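Local coordinates for protein AvrRxo1-ORF1 (Xanthomonas oryzae pv. oryzicola, PDB 4Z8T) that is a type III effector with a polynucleotide kinase-like, P-loop domain that probably phosphorylates a nucleotide-type substrate, and that binds the partner AvrRxo1-ORF2, at residues T74-T79 against I185-E190; V196-P201 against A308-A313; D205-Y210 against A327-L332; E292-L297 against A312-Y317. All coordinates share one frame; numbering follows the deposited sequence.

Interaction 1: residues T74-T79 against I185-E190. With SO4 (sulfate ion), chain D; SO4 (sulfate ion), chain E.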
loop_
_atom_site.group_PDB
_atom_site.type_symbol
_atom_site.label_atom_id
_atom_site.label_comp_id
_atom_site.label_asym_id
_atom_site.label_seq_id
_atom_site.Cartn_x
_atom_site.Cartn_y
_atom_site.Cartn_z
ATOM N N THR A 74 8.218 11.774 15.046
ATOM C CA THR A 74 9.340 11.370 15.882
ATOM C C THR A 74 10.411 10.598 15.103
ATOM O O THR A 74 10.099 9.680 14.341
ATOM C CB THR A 74 8.795 10.493 17.016
ATOM O OG1 THR A 74 7.756 11.210 17.701
ATOM C CG2 THR A 74 9.882 10.135 18.008
ATOM N N ALA A 75 11.675 10.964 15.316
ATOM C CA ALA A 75 12.812 10.200 14.797
ATOM C C ALA A 75 12.760 9.980 13.297
ATOM O O ALA A 75 13.033 8.875 12.805
ATOM C CB ALA A 75 12.963 8.862 15.549
ATOM N N THR A 76 12.440 11.045 12.571
ATOM C CA THR A 76 12.391 10.997 11.115
ATOM C C THR A 76 13.641 11.576 10.462
ATOM O O THR A 76 13.754 11.580 9.237
ATOM C CB THR A 76 11.164 11.756 10.574
ATOM O OG1 THR A 76 11.099 13.055 11.180
ATOM C CG2 THR A 76 9.881 10.992 10.885
ATOM N N GLY A 77 14.557 12.099 11.263
ATOM C CA GLY A 77 15.765 12.713 10.728
ATOM C C GLY A 77 15.721 14.225 10.688
ATOM O O GLY A 77 16.438 14.851 9.911
ATOM N N LYS A 78 14.887 14.814 11.539
ATOM C CA LYS A 78 14.672 16.258 11.529
ATOM C C LYS A 78 15.947 17.040 11.817
ATOM O O LYS A 78 16.244 18.026 11.139
ATOM C CB LYS A 78 13.559 16.638 12.519
ATOM C CG LYS A 78 12.218 15.997 12.160
ATOM C CD LYS A 78 11.160 16.179 13.250
ATOM C CE LYS A 78 10.770 17.616 13.417
ATOM N NZ LYS A 78 9.525 17.757 14.264
ATOM N N THR A 79 16.708 16.598 12.813
ATOM C CA THR A 79 17.931 17.307 13.185
ATOM C C THR A 79 18.955 17.364 12.049
ATOM O O THR A 79 19.515 18.429 11.764
ATOM C CB THR A 79 18.528 16.711 14.461
ATOM O OG1 THR A 79 17.574 16.855 15.523
ATOM C CG2 THR A 79 19.816 17.428 14.831
ATOM N N ILE A 185 9.559 16.980 7.313
ATOM C CA ILE A 185 10.464 15.846 7.157
ATOM C C ILE A 185 9.697 14.558 7.405
ATOM O O ILE A 185 9.076 14.387 8.457
ATOM C CB ILE A 185 11.631 15.940 8.170
ATOM C CG1 ILE A 185 12.447 17.231 7.938
ATOM C CG2 ILE A 185 12.546 14.722 8.009
ATOM C CD1 ILE A 185 12.213 18.329 8.970
ATOM N N ASP A 186 9.727 13.660 6.423
ATOM C CA ASP A 186 8.991 12.400 6.506
ATOM C C ASP A 186 9.914 11.196 6.417
ATOM O O ASP A 186 10.897 11.214 5.668
ATOM C CB ASP A 186 7.996 12.284 5.354
ATOM C CG ASP A 186 7.128 11.059 5.475
ATOM O OD1 ASP A 186 6.079 11.159 6.153
ATOM O OD2 ASP A 186 7.487 9.986 4.929
ATOM N N ALA A 187 9.583 10.159 7.181
ATOM C CA ALA A 187 10.188 8.844 7.012
ATOM C C ALA A 187 9.106 7.797 7.197
ATOM O O ALA A 187 8.099 8.049 7.859
ATOM C CB ALA A 187 11.300 8.638 8.030
ATOM N N PRO A 188 9.307 6.607 6.624
ATOM C CA PRO A 188 8.359 5.516 6.850
ATOM C C PRO A 188 8.227 5.238 8.339
ATOM O O PRO A 188 9.182 5.470 9.090
ATOM C CB PRO A 188 9.029 4.323 6.153
ATOM C CG PRO A 188 9.894 4.931 5.107
ATOM C CD PRO A 188 10.360 6.255 5.652
ATOM N N LEU A 189 7.062 4.755 8.753
ATOM C CA LEU A 189 6.808 4.506 10.166
ATOM C C LEU A 189 7.858 3.598 10.776
ATOM O O LEU A 189 8.318 3.846 11.882
ATOM C CB LEU A 189 5.419 3.912 10.356
ATOM C CG LEU A 189 5.010 3.489 11.769
ATOM C CD1 LEU A 189 5.174 4.617 12.772
ATOM C CD2 LEU A 189 3.554 3.031 11.741
ATOM N N GLU A 190 8.224 2.543 10.059
ATOM C CA GLU A 190 9.236 1.634 10.579
ATOM C C GLU A 190 10.567 2.337 10.839
ATOM O O GLU A 190 11.301 1.983 11.780
ATOM C CB GLU A 190 9.415 0.457 9.615
ATOM C CG GLU A 190 9.798 -0.829 10.283
ATOM C CD GLU A 190 9.558 -2.029 9.384
ATOM O OE1 GLU A 190 9.728 -1.892 8.152
ATOM O OE2 GLU A 190 9.181 -3.102 9.911
HETATM S S SO4 D . 16.551 13.069 14.373
HETATM O O1 SO4 D . 15.786 11.931 13.894
HETATM O O2 SO4 D . 17.664 13.381 13.473
HETATM O O3 SO4 D . 17.083 12.698 15.684
HETATM O O4 SO4 D . 15.687 14.232 14.521
HETATM S S SO4 E . 11.709 14.153 17.818
HETATM O O1 SO4 E . 13.096 14.585 18.003
HETATM O O2 SO4 E . 11.544 13.800 16.410
HETATM O O3 SO4 E . 10.843 15.289 18.138
HETATM O O4 SO4 E . 11.373 13.059 18.725
#
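T76 packs on I185 and A187 without a single hydrogen bond between the segments, although the loop that carries it gathers two sulfate ions. The T76 methyl CG2 lies 3.8 Å from A187 N and about as near A187 CB, while I185 CG2 comes up to 3.6 Å from T76 O. With chi1 at 50°, T76 OG1 sits between its own backbone N and carbonyl carbon; this rotation, in which OG1 bonds to N73 O, sets CG2 against A187. Next along, K78 lays CG against I185 CD1 at 4.0 Å; its chain then bends at chi3, and NZ bonds to L70 O and K158 O. G77, K78 and T79 appear to fit, as in P-loop kinases, a Walker A pattern between strand 66-71 and helix 78-85. G77 N donates to O1 of the chain D sulfate at 2.9 Å, and T79 N to its O4 at 3.1 Å with a nearly straight N-H...O angle of 171°. A75 N holds O2 of the chain E sulfate at 3.0 Å. Amides of the loop and of the helix start thus face the anions while apolar groups of 185-190 back the loop; the sulfates, probably from the crystallisation liquor, mark a site consistent with phosphate binding.

Interaction 2: residues V196-P201 against A308-A313. With SO4 (sulfate ion), chain E.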
loop_
_atom_site.group_PDB
_atom_site.type_symbol
_atom_site.label_atom_id
_atom_site.label_comp_id
_atom_site.label_asym_id
_atom_site.label_seq_id
_atom_site.Cartn_x
_atom_site.Cartn_y
_atom_site.Cartn_z
ATOM N N VAL A 196 13.604 5.373 17.232
ATOM C CA VAL A 196 13.324 5.489 18.654
ATOM C C VAL A 196 14.128 4.450 19.448
ATOM O O VAL A 196 14.704 4.768 20.490
ATOM C CB VAL A 196 11.828 5.358 18.936
ATOM C CG1 VAL A 196 11.580 5.218 20.442
ATOM C CG2 VAL A 196 11.109 6.602 18.412
ATOM N N LEU A 197 14.170 3.218 18.951
ATOM C CA LEU A 197 14.927 2.168 19.650
ATOM C C LEU A 197 16.417 2.466 19.716
ATOM O O LEU A 197 17.093 1.994 20.635
ATOM C CB LEU A 197 14.690 0.788 19.014
ATOM C CG LEU A 197 13.274 0.211 19.142
ATOM C CD1 LEU A 197 13.206 -1.188 18.542
ATOM C CD2 LEU A 197 12.789 0.173 20.601
ATOM N N GLN A 198 16.934 3.244 18.759
ATOM C CA GLN A 198 18.349 3.630 18.756
ATOM C C GLN A 198 18.682 4.742 19.734
ATOM O O GLN A 198 19.852 4.925 20.087
ATOM C CB GLN A 198 18.786 4.083 17.364
ATOM C CG GLN A 198 18.907 2.948 16.383
ATOM C CD GLN A 198 19.186 3.427 14.980
ATOM O OE1 GLN A 198 18.291 3.450 14.134
ATOM N NE2 GLN A 198 20.429 3.813 14.720
ATOM N N ARG A 199 17.673 5.496 20.161
ATOM C CA ARG A 199 17.919 6.580 21.105
ATOM C C ARG A 199 18.228 5.993 22.466
ATOM O O ARG A 199 17.445 5.220 23.000
ATOM C CB ARG A 199 16.703 7.510 21.191
ATOM C CG ARG A 199 16.512 8.309 19.928
ATOM C CD ARG A 199 15.215 9.094 19.952
ATOM N NE ARG A 199 15.175 10.016 18.830
ATOM C CZ ARG A 199 14.219 10.914 18.632
ATOM N NH1 ARG A 199 13.217 11.007 19.489
ATOM N NH2 ARG A 199 14.284 11.713 17.573
ATOM N N LYS A 200 19.372 6.355 23.032
ATOM C CA LYS A 200 19.752 5.787 24.314
ATOM C C LYS A 200 19.274 6.668 25.473
ATOM O O LYS A 200 19.248 7.892 25.352
ATOM C CB LYS A 200 21.262 5.532 24.340
ATOM C CG LYS A 200 21.687 4.596 23.207
ATOM C CD LYS A 200 23.133 4.143 23.334
ATOM C CE LYS A 200 24.102 5.118 22.679
ATOM N NZ LYS A 200 24.442 4.727 21.273
ATOM N N PRO A 201 18.862 6.040 26.587
ATOM C CA PRO A 201 18.305 6.761 27.739
ATOM C C PRO A 201 19.285 7.769 28.330
ATOM O O PRO A 201 18.857 8.720 28.984
ATOM C CB PRO A 201 18.017 5.644 28.748
ATOM C CG PRO A 201 17.876 4.410 27.925
ATOM C CD PRO A 201 18.830 4.581 26.781
ATOM N N ALA A 308 25.406 -0.564 12.018
ATOM C CA ALA A 308 25.768 -1.193 13.288
ATOM C C ALA A 308 24.862 -0.762 14.432
ATOM O O ALA A 308 24.437 -1.579 15.240
ATOM C CB ALA A 308 27.220 -0.892 13.633
ATOM N N LYS A 309 24.556 0.530 14.491
ATOM C CA LYS A 309 23.706 1.042 15.559
ATOM C C LYS A 309 22.266 0.575 15.415
ATOM O O LYS A 309 21.601 0.296 16.405
ATOM C CB LYS A 309 23.783 2.576 15.603
ATOM C CG LYS A 309 25.154 3.075 16.025
ATOM C CD LYS A 309 25.260 4.597 15.943
ATOM C CE LYS A 309 26.562 5.071 16.579
ATOM N NZ LYS A 309 26.775 6.541 16.432
ATOM N N THR A 310 21.790 0.483 14.181
ATOM C CA THR A 310 20.436 0.005 13.923
ATOM C C THR A 310 20.342 -1.435 14.388
ATOM O O THR A 310 19.425 -1.820 15.104
ATOM C CB THR A 310 20.106 0.090 12.425
ATOM O OG1 THR A 310 20.143 1.466 12.013
ATOM C CG2 THR A 310 18.739 -0.504 12.135
ATOM N N ARG A 311 21.343 -2.215 13.997
ATOM C CA ARG A 311 21.433 -3.625 14.331
ATOM C C ARG A 311 21.423 -3.848 15.835
ATOM O O ARG A 311 20.641 -4.639 16.357
ATOM C CB ARG A 311 22.738 -4.158 13.732
ATOM C CG ARG A 311 23.015 -5.595 13.954
ATOM C CD ARG A 311 23.969 -6.084 12.879
ATOM N NE ARG A 311 25.375 -5.726 13.096
ATOM C CZ ARG A 311 26.097 -4.916 12.315
ATOM N NH1 ARG A 311 25.564 -4.326 11.248
ATOM N NH2 ARG A 311 27.372 -4.690 12.604
ATOM N N ALA A 312 22.283 -3.126 16.539
ATOM C CA ALA A 312 22.384 -3.284 17.984
ATOM C C ALA A 312 21.105 -2.908 18.721
ATOM O O ALA A 312 20.722 -3.559 19.692
ATOM C CB ALA A 312 23.552 -2.492 18.508
ATOM N N ALA A 313 20.444 -1.847 18.264
ATOM C CA ALA A 313 19.202 -1.421 18.901
ATOM C C ALA A 313 18.103 -2.472 18.746
ATOM O O ALA A 313 17.339 -2.713 19.677
ATOM C CB ALA A 313 18.756 -0.097 18.335
HETATM S S SO4 E . 11.709 14.153 17.818
HETATM O O1 SO4 E . 13.096 14.585 18.003
HETATM O O2 SO4 E . 11.544 13.800 16.410
HETATM O O3 SO4 E . 10.843 15.289 18.138
HETATM O O4 SO4 E . 11.373 13.059 18.725
HETATM O O HOH W 1 17.437 -0.437 21.717
#
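The Q198 side chain overlaps A313, its CG 3.6 Å from A313 CB, and runs obliquely back along helix 304-315 toward K309 and T310. This is helix-to-helix packing: the C-terminal end of helix 189-198, which follows a strand of the P-loop domain, rests on a helix near the C-terminus of the chain. A small residue makes the close approach possible. The A313 methyl touches both the L197 carbonyl and the Q198 side chain, with CB 3.5 Å from L197 O and 4.2 Å from L197 CB. Q198 CG stands anti to its carbonyl carbon (chi1 -72°) and the chain runs extended from there, so that the side chain ends beside K309 CB and T310. The T310 hydroxyl itself bonds to R306 O, one turn back. K309 contributes mainly its CB, since its chain stretches away and its NZ pairs with E305. L197 also packs against W322, L326 and H329 of helix 322-331, so three helices meet here. R199, next in sequence, leaves 308-313, and its extended chain reaches the chain E sulfate beside the P-loop: R199 NH1 gives O4 of that sulfate a bond of 2.9 Å at 167°, and NH2 adds a weak one to O1. The segment thus joins the anion site to the C-terminal helices. One water bridges the two backbones, donating to L197 O at 2.7 Å and to A313 O at 3.1 Å.

Interaction 3: residues D205-Y210 against A327-L332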
loop_
_atom_site.group_PDB
_atom_site.type_symbol
_atom_site.label_atom_id
_atom_site.label_comp_id
_atom_site.label_asym_id
_atom_site.label_seq_id
_atom_site.Cartn_x
_atom_site.Cartn_y
_atom_site.Cartn_z
ATOM N N ASP A 205 17.097 12.696 23.739
ATOM C CA ASP A 205 16.029 12.564 22.749
ATOM C C ASP A 205 14.943 11.633 23.274
ATOM O O ASP A 205 15.235 10.616 23.898
ATOM C CB ASP A 205 16.578 12.075 21.408
ATOM C CG ASP A 205 17.570 13.048 20.800
ATOM O OD1 ASP A 205 17.620 14.214 21.254
ATOM O OD2 ASP A 205 18.297 12.650 19.866
ATOM N N PRO A 206 13.677 11.979 23.019
ATOM C CA PRO A 206 12.603 11.199 23.644
ATOM C C PRO A 206 12.464 9.776 23.105
ATOM O O PRO A 206 12.735 9.511 21.926
ATOM C CB PRO A 206 11.340 12.017 23.336
ATOM C CG PRO A 206 11.700 12.895 22.194
ATOM C CD PRO A 206 13.176 13.155 22.288
ATOM N N ARG A 207 12.035 8.878 23.985
ATOM C CA ARG A 207 11.769 7.482 23.640
ATOM C C ARG A 207 10.313 7.143 23.933
ATOM O O ARG A 207 10.006 6.517 24.941
ATOM C CB ARG A 207 12.684 6.561 24.459
ATOM C CG ARG A 207 14.168 6.757 24.174
ATOM C CD ARG A 207 15.040 6.161 25.275
ATOM N NE ARG A 207 15.092 7.022 26.457
ATOM C CZ ARG A 207 14.572 6.701 27.637
ATOM N NH1 ARG A 207 13.944 5.545 27.794
ATOM N NH2 ARG A 207 14.670 7.540 28.662
ATOM N N PRO A 208 9.401 7.566 23.056
ATOM C CA PRO A 208 7.977 7.329 23.311
ATOM C C PRO A 208 7.553 5.911 22.983
ATOM O O PRO A 208 8.269 5.197 22.262
ATOM C CB PRO A 208 7.285 8.303 22.348
ATOM C CG PRO A 208 8.263 8.507 21.248
ATOM C CD PRO A 208 9.621 8.430 21.881
ATOM N N PRO A 209 6.395 5.498 23.512
ATOM C CA PRO A 209 5.830 4.187 23.188
ATOM C C PRO A 209 5.219 4.178 21.788
ATOM O O PRO A 209 5.062 5.248 21.164
ATOM C CB PRO A 209 4.745 4.006 24.253
ATOM C CG PRO A 209 4.310 5.398 24.575
ATOM C CD PRO A 209 5.573 6.224 24.500
ATOM N N TYR A 210 4.895 2.981 21.306
ATOM C CA TYR A 210 4.382 2.800 19.958
ATOM C C TYR A 210 3.213 3.721 19.556
ATOM O O TYR A 210 3.248 4.292 18.462
ATOM C CB TYR A 210 4.008 1.325 19.712
ATOM C CG TYR A 210 3.643 1.031 18.272
ATOM C CD1 TYR A 210 2.357 1.244 17.805
ATOM C CD2 TYR A 210 4.584 0.529 17.389
ATOM C CE1 TYR A 210 2.019 0.999 16.498
ATOM C CE2 TYR A 210 4.249 0.269 16.067
ATOM C CZ TYR A 210 2.966 0.508 15.637
ATOM O OH TYR A 210 2.613 0.254 14.330
ATOM N N ALA A 327 7.685 -0.185 24.115
ATOM C CA ALA A 327 7.150 -0.029 25.467
ATOM C C ALA A 327 8.266 -0.228 26.482
ATOM O O ALA A 327 8.444 0.577 27.395
ATOM C CB ALA A 327 6.016 -1.015 25.709
ATOM N N ALA A 328 9.024 -1.300 26.307
ATOM C CA ALA A 328 10.145 -1.596 27.196
ATOM C C ALA A 328 11.219 -0.515 27.118
ATOM O O ALA A 328 11.766 -0.090 28.133
ATOM C CB ALA A 328 10.734 -2.962 26.864
ATOM N N HIS A 329 11.513 -0.065 25.901
ATOM C CA HIS A 329 12.542 0.940 25.683
ATOM C C HIS A 329 12.143 2.272 26.295
ATOM O O HIS A 329 12.990 3.028 26.767
ATOM C CB HIS A 329 12.773 1.126 24.182
ATOM C CG HIS A 329 13.974 1.956 23.858
ATOM N ND1 HIS A 329 15.249 1.578 24.209
ATOM C CD2 HIS A 329 14.089 3.139 23.209
ATOM C CE1 HIS A 329 16.103 2.499 23.797
ATOM N NE2 HIS A 329 15.427 3.450 23.184
ATOM N N SER A 330 10.850 2.561 26.271
ATOM C CA SER A 330 10.346 3.828 26.769
ATOM C C SER A 330 10.411 3.889 28.289
ATOM O O SER A 330 10.576 4.966 28.874
ATOM C CB SER A 330 8.906 4.026 26.310
ATOM O OG SER A 330 8.432 5.278 26.753
ATOM N N GLU A 331 10.288 2.723 28.915
ATOM C CA GLU A 331 10.234 2.619 30.375
ATOM C C GLU A 331 11.593 2.801 31.049
ATOM O O GLU A 331 11.665 3.014 32.262
ATOM C CB GLU A 331 9.618 1.279 30.786
ATOM C CG GLU A 331 8.107 1.213 30.602
ATOM C CD GLU A 331 7.574 -0.206 30.661
ATOM O OE1 GLU A 331 8.310 -1.107 31.127
ATOM O OE2 GLU A 331 6.420 -0.426 30.230
ATOM N N LEU A 332 12.669 2.712 30.274
ATOM C CA LEU A 332 14.001 2.969 30.809
ATOM C C LEU A 332 14.147 4.415 31.280
ATOM O O LEU A 332 13.650 5.347 30.642
ATOM C CB LEU A 332 15.065 2.676 29.753
ATOM C CG LEU A 332 15.096 1.244 29.226
ATOM C CD1 LEU A 332 16.159 1.086 28.149
ATOM C CD2 LEU A 332 15.349 0.287 30.374
#
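L332 O is gripped by two nitrogens of one guanidinium, R207 NH1 at 2.9 Å and R207 NH2 at 3.1 Å. An arginine of the loop between helices 189-198 and 210-222 here reaches the carbonyls at the C-terminal end of helix 322-331. R207 NH1 also donates to H329 O at 2.9 Å, so this one nitrogen ties together two carbonyls at the helix end. Both oxygens lie at the edge of the guanidinium, near its plane, yet the two nitrogens approach L332 O from the same side above its carbonyl plane, about 40° out of it. The helix dipole and these carbonyls would probably favour the cation. The R207 chain reaches them by bending at chi3 (-78°), and on the way its CD passes H329 NE2 at 3.4 Å; guanidinium and imidazole planes stand nearly perpendicular. That imidazole is fixed at both nitrogens, NE2 by R199 O and ND1 with Y317 OH. Beside the loop, W97 of the AvrRxo1-ORF2 chain packs on P208, P209 and S330, so the joint borders the interface with the partner protein. The backbone of R207 is held as well: S330 OG donates to R207 O at 2.7 Å, in the carbonyl plane with a C=O...O angle of 159°.

Interaction 4: residues E292-L297 against A312-Y317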
loop_
_atom_site.group_PDB
_atom_site.type_symbol
_atom_site.label_atom_id
_atom_site.label_comp_id
_atom_site.label_asym_id
_atom_site.label_seq_id
_atom_site.Cartn_x
_atom_site.Cartn_y
_atom_site.Cartn_z
ATOM N N GLU A 292 14.948 -11.932 10.315
ATOM C CA GLU A 292 14.569 -11.488 8.982
ATOM C C GLU A 292 14.349 -9.982 8.941
ATOM O O GLU A 292 14.889 -9.299 8.071
ATOM C CB GLU A 292 13.319 -12.227 8.506
ATOM C CG GLU A 292 12.695 -11.668 7.231
ATOM C CD GLU A 292 13.720 -11.281 6.178
ATOM O OE1 GLU A 292 14.671 -12.060 5.924
ATOM O OE2 GLU A 292 13.569 -10.179 5.606
ATOM N N LEU A 293 13.567 -9.477 9.890
ATOM C CA LEU A 293 13.278 -8.042 9.970
ATOM C C LEU A 293 14.569 -7.237 10.101
ATOM O O LEU A 293 14.755 -6.237 9.404
ATOM C CB LEU A 293 12.321 -7.745 11.134
ATOM C CG LEU A 293 11.865 -6.295 11.375
ATOM C CD1 LEU A 293 10.452 -6.259 11.944
ATOM C CD2 LEU A 293 12.798 -5.544 12.318
ATOM N N ILE A 294 15.461 -7.667 10.991
ATOM C CA ILE A 294 16.727 -6.965 11.165
ATOM C C ILE A 294 17.536 -7.001 9.868
ATOM O O ILE A 294 18.048 -5.979 9.430
ATOM C CB ILE A 294 17.535 -7.529 12.354
ATOM C CG1 ILE A 294 16.714 -7.381 13.644
ATOM C CG2 ILE A 294 18.851 -6.810 12.486
ATOM C CD1 ILE A 294 17.323 -8.073 14.857
ATOM N N ASP A 295 17.617 -8.171 9.239
ATOM C CA ASP A 295 18.280 -8.281 7.943
ATOM C C ASP A 295 17.597 -7.424 6.880
ATOM O O ASP A 295 18.269 -6.831 6.044
ATOM C CB ASP A 295 18.305 -9.737 7.467
ATOM C CG ASP A 295 19.214 -10.609 8.304
ATOM O OD1 ASP A 295 20.000 -10.058 9.113
ATOM O OD2 ASP A 295 19.141 -11.849 8.145
ATOM N N ARG A 296 16.267 -7.377 6.907
ATOM C CA ARG A 296 15.517 -6.591 5.927
ATOM C C ARG A 296 15.854 -5.109 6.042
ATOM O O ARG A 296 16.086 -4.447 5.031
ATOM C CB ARG A 296 14.009 -6.795 6.081
ATOM C CG ARG A 296 13.179 -5.892 5.168
ATOM C CD ARG A 296 11.710 -6.267 5.157
ATOM N NE ARG A 296 11.107 -6.267 6.489
ATOM C CZ ARG A 296 10.616 -5.186 7.093
ATOM N NH1 ARG A 296 10.669 -4.002 6.498
ATOM N NH2 ARG A 296 10.074 -5.289 8.303
ATOM N N LEU A 297 15.897 -4.595 7.271
ATOM C CA LEU A 297 16.269 -3.197 7.493
ATOM C C LEU A 297 17.741 -2.935 7.200
ATOM O O LEU A 297 18.092 -1.896 6.637
ATOM C CB LEU A 297 15.917 -2.757 8.914
ATOM C CG LEU A 297 14.417 -2.713 9.206
ATOM C CD1 LEU A 297 14.139 -2.281 10.632
ATOM C CD2 LEU A 297 13.714 -1.782 8.242
ATOM N N ALA A 312 22.283 -3.126 16.539
ATOM C CA ALA A 312 22.384 -3.284 17.984
ATOM C C ALA A 312 21.105 -2.908 18.721
ATOM O O ALA A 312 20.722 -3.559 19.692
ATOM C CB ALA A 312 23.552 -2.492 18.508
ATOM N N ALA A 313 20.444 -1.847 18.264
ATOM C CA ALA A 313 19.202 -1.421 18.901
ATOM C C ALA A 313 18.103 -2.472 18.746
ATOM O O ALA A 313 17.339 -2.713 19.677
ATOM C CB ALA A 313 18.756 -0.097 18.335
ATOM N N LEU A 314 18.013 -3.071 17.561
ATOM C CA LEU A 314 16.988 -4.067 17.273
ATOM C C LEU A 314 17.259 -5.376 18.002
ATOM O O LEU A 314 16.337 -5.996 18.519
ATOM C CB LEU A 314 16.887 -4.323 15.771
ATOM C CG LEU A 314 16.319 -3.176 14.931
ATOM C CD1 LEU A 314 16.480 -3.432 13.441
ATOM C CD2 LEU A 314 14.853 -3.001 15.270
ATOM N N GLU A 315 18.520 -5.793 18.038
ATOM C CA GLU A 315 18.864 -7.080 18.652
ATOM C C GLU A 315 18.504 -7.109 20.134
ATOM O O GLU A 315 18.130 -8.161 20.667
ATOM C CB GLU A 315 20.349 -7.417 18.445
ATOM C CG GLU A 315 20.762 -7.676 16.995
ATOM C CD GLU A 315 20.356 -9.051 16.482
ATOM O OE1 GLU A 315 19.760 -9.834 17.255
ATOM O OE2 GLU A 315 20.644 -9.354 15.300
ATOM N N LYS A 316 18.582 -5.949 20.784
ATOM C CA LYS A 316 18.223 -5.828 22.194
ATOM C C LYS A 316 16.772 -6.229 22.447
ATOM O O LYS A 316 16.423 -6.671 23.543
ATOM C CB LYS A 316 18.511 -4.408 22.701
ATOM C CG LYS A 316 19.993 -4.056 22.639
ATOM C CD LYS A 316 20.339 -2.655 23.149
ATOM C CE LYS A 316 21.851 -2.400 23.010
ATOM N NZ LYS A 316 22.261 -0.991 23.319
ATOM N N TYR A 317 15.939 -6.099 21.412
ATOM C CA TYR A 317 14.525 -6.417 21.515
ATOM C C TYR A 317 14.113 -7.541 20.566
ATOM O O TYR A 317 12.947 -7.660 20.195
ATOM C CB TYR A 317 13.689 -5.144 21.294
ATOM C CG TYR A 317 14.003 -4.097 22.337
ATOM C CD1 TYR A 317 13.439 -4.174 23.604
ATOM C CD2 TYR A 317 14.897 -3.067 22.075
ATOM C CE1 TYR A 317 13.732 -3.241 24.571
ATOM C CE2 TYR A 317 15.199 -2.124 23.046
ATOM C CZ TYR A 317 14.607 -2.221 24.289
ATOM O OH TYR A 317 14.904 -1.298 25.264
#
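L314 sends its CB to I294 CG1, 3.7 Å away, with I294 CD1 only slightly farther, and then its CD1 to L297 CD1 at 3.8 Å. That methyl also lies 4.0 Å from I294 CG1 and, more loosely, 4.4 Å from L293 CD2, so one branch of L314 meets three residues of the facing helix. The other branch, L314 CD2, faces L197 CD1 of helix 189-198. This is the packing of two consecutive helices, 291-298 and 304-315, joined by a short connection. The side chains of I294 and L314 run antiparallel alongside each other, while L297 comes in nearly perpendicular to L314. Behind them, W322 of helix 322-331 touches both L293 and L314, and V194 of helix 189-198 also packs on L314, extending this apolar cluster. E292, D295 and R296 pack on another copy of this protein, so helix 291-298 lies between the core and a neighbouring subunit. E315 lies at the exposed margin. Its chain folds at chi2 (-77°), bringing the carboxylate over the end of I294: I294 CD1 lies 3.6 Å from both E315 CD and E315 OE2.

Overall arrangement
Along the chain, interaction 1 closes first; interactions 2 and 3 then alternate their segments, and interaction 4 falls within the span of interaction 3. Helix 189-198 begins in interaction 1 and ends in interaction 2, whose centres lie about 15 Å apart; both touch the chain E sulfate. Interactions 2 and 4, with centres about 10 Å apart, share A312 and A313 of helix 304-315, while interactions 2 and 3, with centres about 12 Å apart, meet where R199 NH1 probably bonds to P206 O. E190 of interaction 1 forms a salt bridge with R296 of interaction 4. The C-terminal helices are therefore tied to the P-loop side of the domain, linking the probable phosphate site with the AvrRxo1-ORF2 interface near interaction 3.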